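Local coordinates for protein beta subunit of photoactivated adenylyl cyclase (Beggiatoa sp. PS, PDB 5M2A) that probably converts ATP to cyclic AMP in response to blue light, which a flavin-binding BLUF domain senses for a class III cyclase catalytic domain, at residues 153-164 with 202-212. Numbering follows the deposited sequence.
Sequences EKIIFFSDILAF and IGDCVMASFTK. With MG (magnesium ion), chain G.
Asp204 OD2 is gripped twice: the backbone N of Ile161 donates to it at 2.9 Å from the anti side, 24° out of the carboxylate plane, and the magnesium ion lies 2.6 Å from the same OD2. Ile161 O binds the ion at 2.5 Å, and a water is a further ligand. Asp160 OD2 stands 3.0 Å from the magnesium, while Asp160 OD1 is engaged in a salt bridge with Arg287. The ring of Phe164 lies flat on Asp204, its plane 7° from the carboxylate; Asp204 CB sits over the ring centre, 3.7 Å from the centroid, as a CH-pi contact. With CG anti to the backbone N (chi1 -171°), Phe164 turns this face to the aspartate. An alanine in its place would probably leave one side of Asp204 uncovered and its carboxylate freer to turn away from the metal. Leading from this site, strands 153-161 and 205-211 run antiparallel, with paired backbone bonds at Ile155-Phe210, Phe157-Ala208 and Ser159-Val206. On one face Met207, fully extended, lies alongside Phe158 pointing the same way; its CB is 3.6 Å from Phe158 CE1, and its sulfur makes an oblique Met-aromatic contact. This face packs on helix 274-285 through Ile156 and Phe158. On the other, Phe157 CB meets the edge of the Phe210 ring, and both rings pack against helix 215-235. At the far end Lys212 NZ reaches Glu153 OE1 on its syn side in a 3.1 Å salt bridge. The ladder thus brings Asp160, near the end of its strand, and Asp204, in the turn that leads into the neighbouring strand, to one cation, the arrangement of the metal-binding pair in class III cyclases; the magnesium probably offsets the repulsion between their carboxylates.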
loop_
_atom_site.group_PDB
_atom_site.type_symbol
_atom_site.label_atom_id
_atom_site.label_comp_id
_atom_site.label_asym_id
_atom_site.label_seq_id
_atom_site.Cartn_x
_atom_site.Cartn_y
_atom_site.Cartn_z
ATOM N N GLU A 153 -7.642 6.782 -19.143
ATOM C CA GLU A 153 -8.715 7.710 -18.791
ATOM C C GLU A 153 -9.403 7.199 -17.527
ATOM O O GLU A 153 -9.943 6.091 -17.522
ATOM C CB GLU A 153 -9.709 7.826 -19.947
ATOM C CG GLU A 153 -9.121 8.469 -21.188
ATOM C CD GLU A 153 -9.821 8.054 -22.482
ATOM O OE1 GLU A 153 -10.266 6.890 -22.590
ATOM O OE2 GLU A 153 -9.919 8.895 -23.400
ATOM N N LYS A 154 -9.378 7.992 -16.454
ATOM C CA LYS A 154 -9.940 7.543 -15.191
ATOM C C LYS A 154 -10.763 8.646 -14.546
ATOM O O LYS A 154 -10.445 9.836 -14.657
ATOM C CB LYS A 154 -8.853 7.131 -14.172
ATOM C CG LYS A 154 -8.056 5.889 -14.524
ATOM C CD LYS A 154 -8.896 4.638 -14.380
ATOM C CE LYS A 154 -8.028 3.391 -14.219
ATOM N NZ LYS A 154 -8.863 2.162 -14.313
ATOM N N ILE A 155 -11.801 8.222 -13.838
ATOM C CA ILE A 155 -12.477 9.069 -12.865
ATOM C C ILE A 155 -11.748 8.870 -11.552
ATOM O O ILE A 155 -11.592 7.734 -11.092
ATOM C CB ILE A 155 -13.965 8.706 -12.731
ATOM C CG1 ILE A 155 -14.685 8.994 -14.052
ATOM C CG2 ILE A 155 -14.605 9.481 -11.554
ATOM C CD1 ILE A 155 -16.150 8.544 -14.091
ATOM N N ILE A 156 -11.283 9.961 -10.961
ATOM C CA ILE A 156 -10.593 9.908 -9.683
ATOM C C ILE A 156 -11.587 10.301 -8.604
ATOM O O ILE A 156 -12.311 11.290 -8.745
ATOM C CB ILE A 156 -9.357 10.828 -9.676
ATOM C CG1 ILE A 156 -8.431 10.463 -10.837
ATOM C CG2 ILE A 156 -8.601 10.700 -8.360
ATOM C CD1 ILE A 156 -7.786 9.078 -10.693
ATOM N N PHE A 157 -11.603 9.529 -7.523
ATOM C CA PHE A 157 -12.521 9.692 -6.408
ATOM C C PHE A 157 -11.701 10.062 -5.175
ATOM O O PHE A 157 -10.695 9.415 -4.886
ATOM C CB PHE A 157 -13.302 8.369 -6.231
ATOM C CG PHE A 157 -14.100 8.252 -4.945
ATOM C CD1 PHE A 157 -13.471 8.054 -3.721
ATOM C CD2 PHE A 157 -15.492 8.228 -4.992
ATOM C CE1 PHE A 157 -14.212 7.913 -2.544
ATOM C CE2 PHE A 157 -16.245 8.076 -3.808
ATOM C CZ PHE A 157 -15.605 7.921 -2.592
ATOM N N PHE A 158 -12.116 11.105 -4.456
ATOM C CA PHE A 158 -11.563 11.417 -3.139
ATOM C C PHE A 158 -12.727 11.667 -2.201
ATOM O O PHE A 158 -13.633 12.430 -2.539
ATOM C CB PHE A 158 -10.667 12.666 -3.153
ATOM C CG PHE A 158 -9.256 12.415 -3.579
ATOM C CD1 PHE A 158 -8.344 11.861 -2.704
ATOM C CD2 PHE A 158 -8.828 12.764 -4.846
ATOM C CE1 PHE A 158 -7.032 11.642 -3.086
ATOM C CE2 PHE A 158 -7.514 12.547 -5.234
ATOM C CZ PHE A 158 -6.618 11.986 -4.353
ATOM N N SER A 159 -12.709 11.028 -1.033
ATOM C CA SER A 159 -13.695 11.331 -0.007
ATOM C C SER A 159 -12.986 11.430 1.332
ATOM O O SER A 159 -12.033 10.697 1.586
ATOM C CB SER A 159 -14.798 10.277 0.052
ATOM O OG SER A 159 -14.303 9.009 0.447
ATOM N N ASP A 160 -13.437 12.344 2.191
ATOM C CA ASP A 160 -12.823 12.441 3.511
ATOM C C ASP A 160 -13.855 12.931 4.515
ATOM O O ASP A 160 -15.005 13.217 4.169
ATOM C CB ASP A 160 -11.568 13.327 3.488
ATOM C CG ASP A 160 -11.868 14.802 3.439
ATOM O OD1 ASP A 160 -13.023 15.189 3.195
ATOM O OD2 ASP A 160 -10.919 15.584 3.653
ATOM N N ILE A 161 -13.422 13.040 5.758
ATOM C CA ILE A 161 -14.325 13.203 6.891
ATOM C C ILE A 161 -14.487 14.679 7.214
ATOM O O ILE A 161 -13.495 15.399 7.387
ATOM C CB ILE A 161 -13.790 12.438 8.109
ATOM C CG1 ILE A 161 -13.755 10.940 7.795
ATOM C CG2 ILE A 161 -14.625 12.745 9.326
ATOM C CD1 ILE A 161 -13.191 10.082 8.933
ATOM N N LEU A 162 -15.742 15.125 7.332
ATOM C CA LEU A 162 -16.023 16.516 7.669
ATOM C C LEU A 162 -15.563 16.831 9.084
ATOM O O LEU A 162 -15.788 16.050 10.013
ATOM C CB LEU A 162 -17.527 16.795 7.553
ATOM C CG LEU A 162 -17.950 18.233 7.846
ATOM C CD1 LEU A 162 -17.448 19.151 6.740
ATOM C CD2 LEU A 162 -19.459 18.332 8.003
ATOM N N ALA A 163 -14.928 17.999 9.247
ATOM C CA ALA A 163 -14.450 18.474 10.549
ATOM C C ALA A 163 -13.518 17.466 11.218
ATOM O O ALA A 163 -13.512 17.323 12.443
ATOM C CB ALA A 163 -15.613 18.817 11.483
ATOM N N PHE A 164 -12.727 16.745 10.425
ATOM C CA PHE A 164 -11.871 15.723 11.019
ATOM C C PHE A 164 -10.865 16.323 11.996
ATOM O O PHE A 164 -10.497 15.672 12.982
ATOM C CB PHE A 164 -11.162 14.935 9.919
ATOM C CG PHE A 164 -10.423 13.730 10.429
ATOM C CD1 PHE A 164 -11.113 12.689 11.019
ATOM C CD2 PHE A 164 -9.042 13.650 10.321
ATOM C CE1 PHE A 164 -10.450 11.568 11.497
ATOM C CE2 PHE A 164 -8.366 12.533 10.794
ATOM C CZ PHE A 164 -9.070 11.490 11.381
ATOM N N ILE A 202 -5.105 8.166 2.556
ATOM C CA ILE A 202 -4.193 9.261 2.882
ATOM C C ILE A 202 -4.814 10.039 4.038
ATOM O O ILE A 202 -5.778 10.789 3.840
ATOM C CB ILE A 202 -3.944 10.183 1.679
ATOM C CG1 ILE A 202 -3.545 9.367 0.457
ATOM C CG2 ILE A 202 -2.868 11.208 2.003
ATOM C CD1 ILE A 202 -3.915 10.030 -0.837
ATOM N N GLY A 203 -4.273 9.874 5.236
ATOM C CA GLY A 203 -4.964 10.455 6.377
ATOM C C GLY A 203 -6.348 9.849 6.479
ATOM O O GLY A 203 -6.528 8.629 6.404
ATOM N N ASP A 204 -7.355 10.705 6.621
ATOM C CA ASP A 204 -8.740 10.255 6.657
ATOM C C ASP A 204 -9.361 10.186 5.274
ATOM O O ASP A 204 -10.572 9.981 5.162
ATOM C CB ASP A 204 -9.584 11.185 7.538
ATOM C CG ASP A 204 -9.597 12.622 7.024
ATOM O OD1 ASP A 204 -8.508 13.164 6.761
ATOM O OD2 ASP A 204 -10.696 13.203 6.861
ATOM N N CYS A 205 -8.561 10.339 4.226
ATOM C CA CYS A 205 -9.055 10.415 2.856
ATOM C C CYS A 205 -8.971 9.058 2.171
ATOM O O CYS A 205 -7.969 8.349 2.298
ATOM C CB CYS A 205 -8.258 11.431 2.023
ATOM S SG CYS A 205 -8.337 13.159 2.538
ATOM N N VAL A 206 -10.018 8.713 1.422
ATOM C CA VAL A 206 -10.047 7.510 0.595
ATOM C C VAL A 206 -9.849 7.954 -0.848
ATOM O O VAL A 206 -10.584 8.816 -1.348
ATOM C CB VAL A 206 -11.365 6.732 0.735
ATOM C CG1 VAL A 206 -11.356 5.508 -0.196
ATOM C CG2 VAL A 206 -11.610 6.329 2.185
ATOM N N MET A 207 -8.859 7.372 -1.518
ATOM C CA MET A 207 -8.607 7.645 -2.923
ATOM C C MET A 207 -8.933 6.408 -3.744
ATOM O O MET A 207 -8.490 5.306 -3.410
ATOM C CB MET A 207 -7.150 8.046 -3.150
ATOM C CG MET A 207 -6.809 8.283 -4.618
ATOM S SD MET A 207 -5.040 8.627 -4.824
ATOM C CE MET A 207 -4.937 8.914 -6.596
ATOM N N ALA A 208 -9.684 6.589 -4.827
ATOM C CA ALA A 208 -10.092 5.464 -5.658
ATOM C C ALA A 208 -10.233 5.935 -7.095
ATOM O O ALA A 208 -10.236 7.134 -7.375
ATOM C CB ALA A 208 -11.397 4.831 -5.169
ATOM N N SER A 209 -10.318 4.978 -8.024
ATOM C CA SER A 209 -10.565 5.346 -9.406
ATOM C C SER A 209 -11.658 4.463 -9.991
ATOM O O SER A 209 -11.936 3.360 -9.506
ATOM C CB SER A 209 -9.300 5.228 -10.264
ATOM O OG SER A 209 -8.856 3.892 -10.298
ATOM N N PHE A 210 -12.277 4.992 -11.043
ATOM C CA PHE A 210 -13.261 4.299 -11.856
ATOM C C PHE A 210 -12.867 4.481 -13.318
ATOM O O PHE A 210 -12.111 5.392 -13.663
ATOM C CB PHE A 210 -14.673 4.865 -11.615
ATOM C CG PHE A 210 -15.214 4.625 -10.219
ATOM C CD1 PHE A 210 -14.892 5.474 -9.175
ATOM C CD2 PHE A 210 -16.096 3.581 -9.988
ATOM C CE1 PHE A 210 -15.415 5.249 -7.901
ATOM C CE2 PHE A 210 -16.641 3.364 -8.730
ATOM C CZ PHE A 210 -16.307 4.196 -7.688
ATOM N N THR A 211 -13.382 3.616 -14.185
ATOM C CA THR A 211 -13.116 3.803 -15.602
ATOM C C THR A 211 -14.057 4.841 -16.198
ATOM O O THR A 211 -15.038 5.256 -15.584
ATOM C CB THR A 211 -13.274 2.492 -16.362
ATOM O OG1 THR A 211 -14.658 2.134 -16.356
ATOM C CG2 THR A 211 -12.470 1.402 -15.703
ATOM N N LYS A 212 -13.792 5.221 -17.454
ATOM C CA LYS A 212 -14.685 6.188 -18.077
ATOM C C LYS A 212 -16.062 5.597 -18.343
ATOM O O LYS A 212 -17.022 6.350 -18.525
ATOM C CB LYS A 212 -14.076 6.731 -19.375
ATOM C CG LYS A 212 -14.046 5.766 -20.536
ATOM C CD LYS A 212 -13.493 6.483 -21.777
ATOM C CE LYS A 212 -13.405 5.547 -22.972
ATOM N NZ LYS A 212 -12.880 6.250 -24.181
HETATM MG MG MG G . -11.115 15.776 6.606
HETATM O O HOH W 1 -11.316 4.312 -18.487
HETATM O O HOH W 2 -11.534 8.650 -25.179
HETATM O O HOH W 3 -10.236 1.992 -12.067
HETATM O O HOH W 4 -11.581 17.815 7.048
#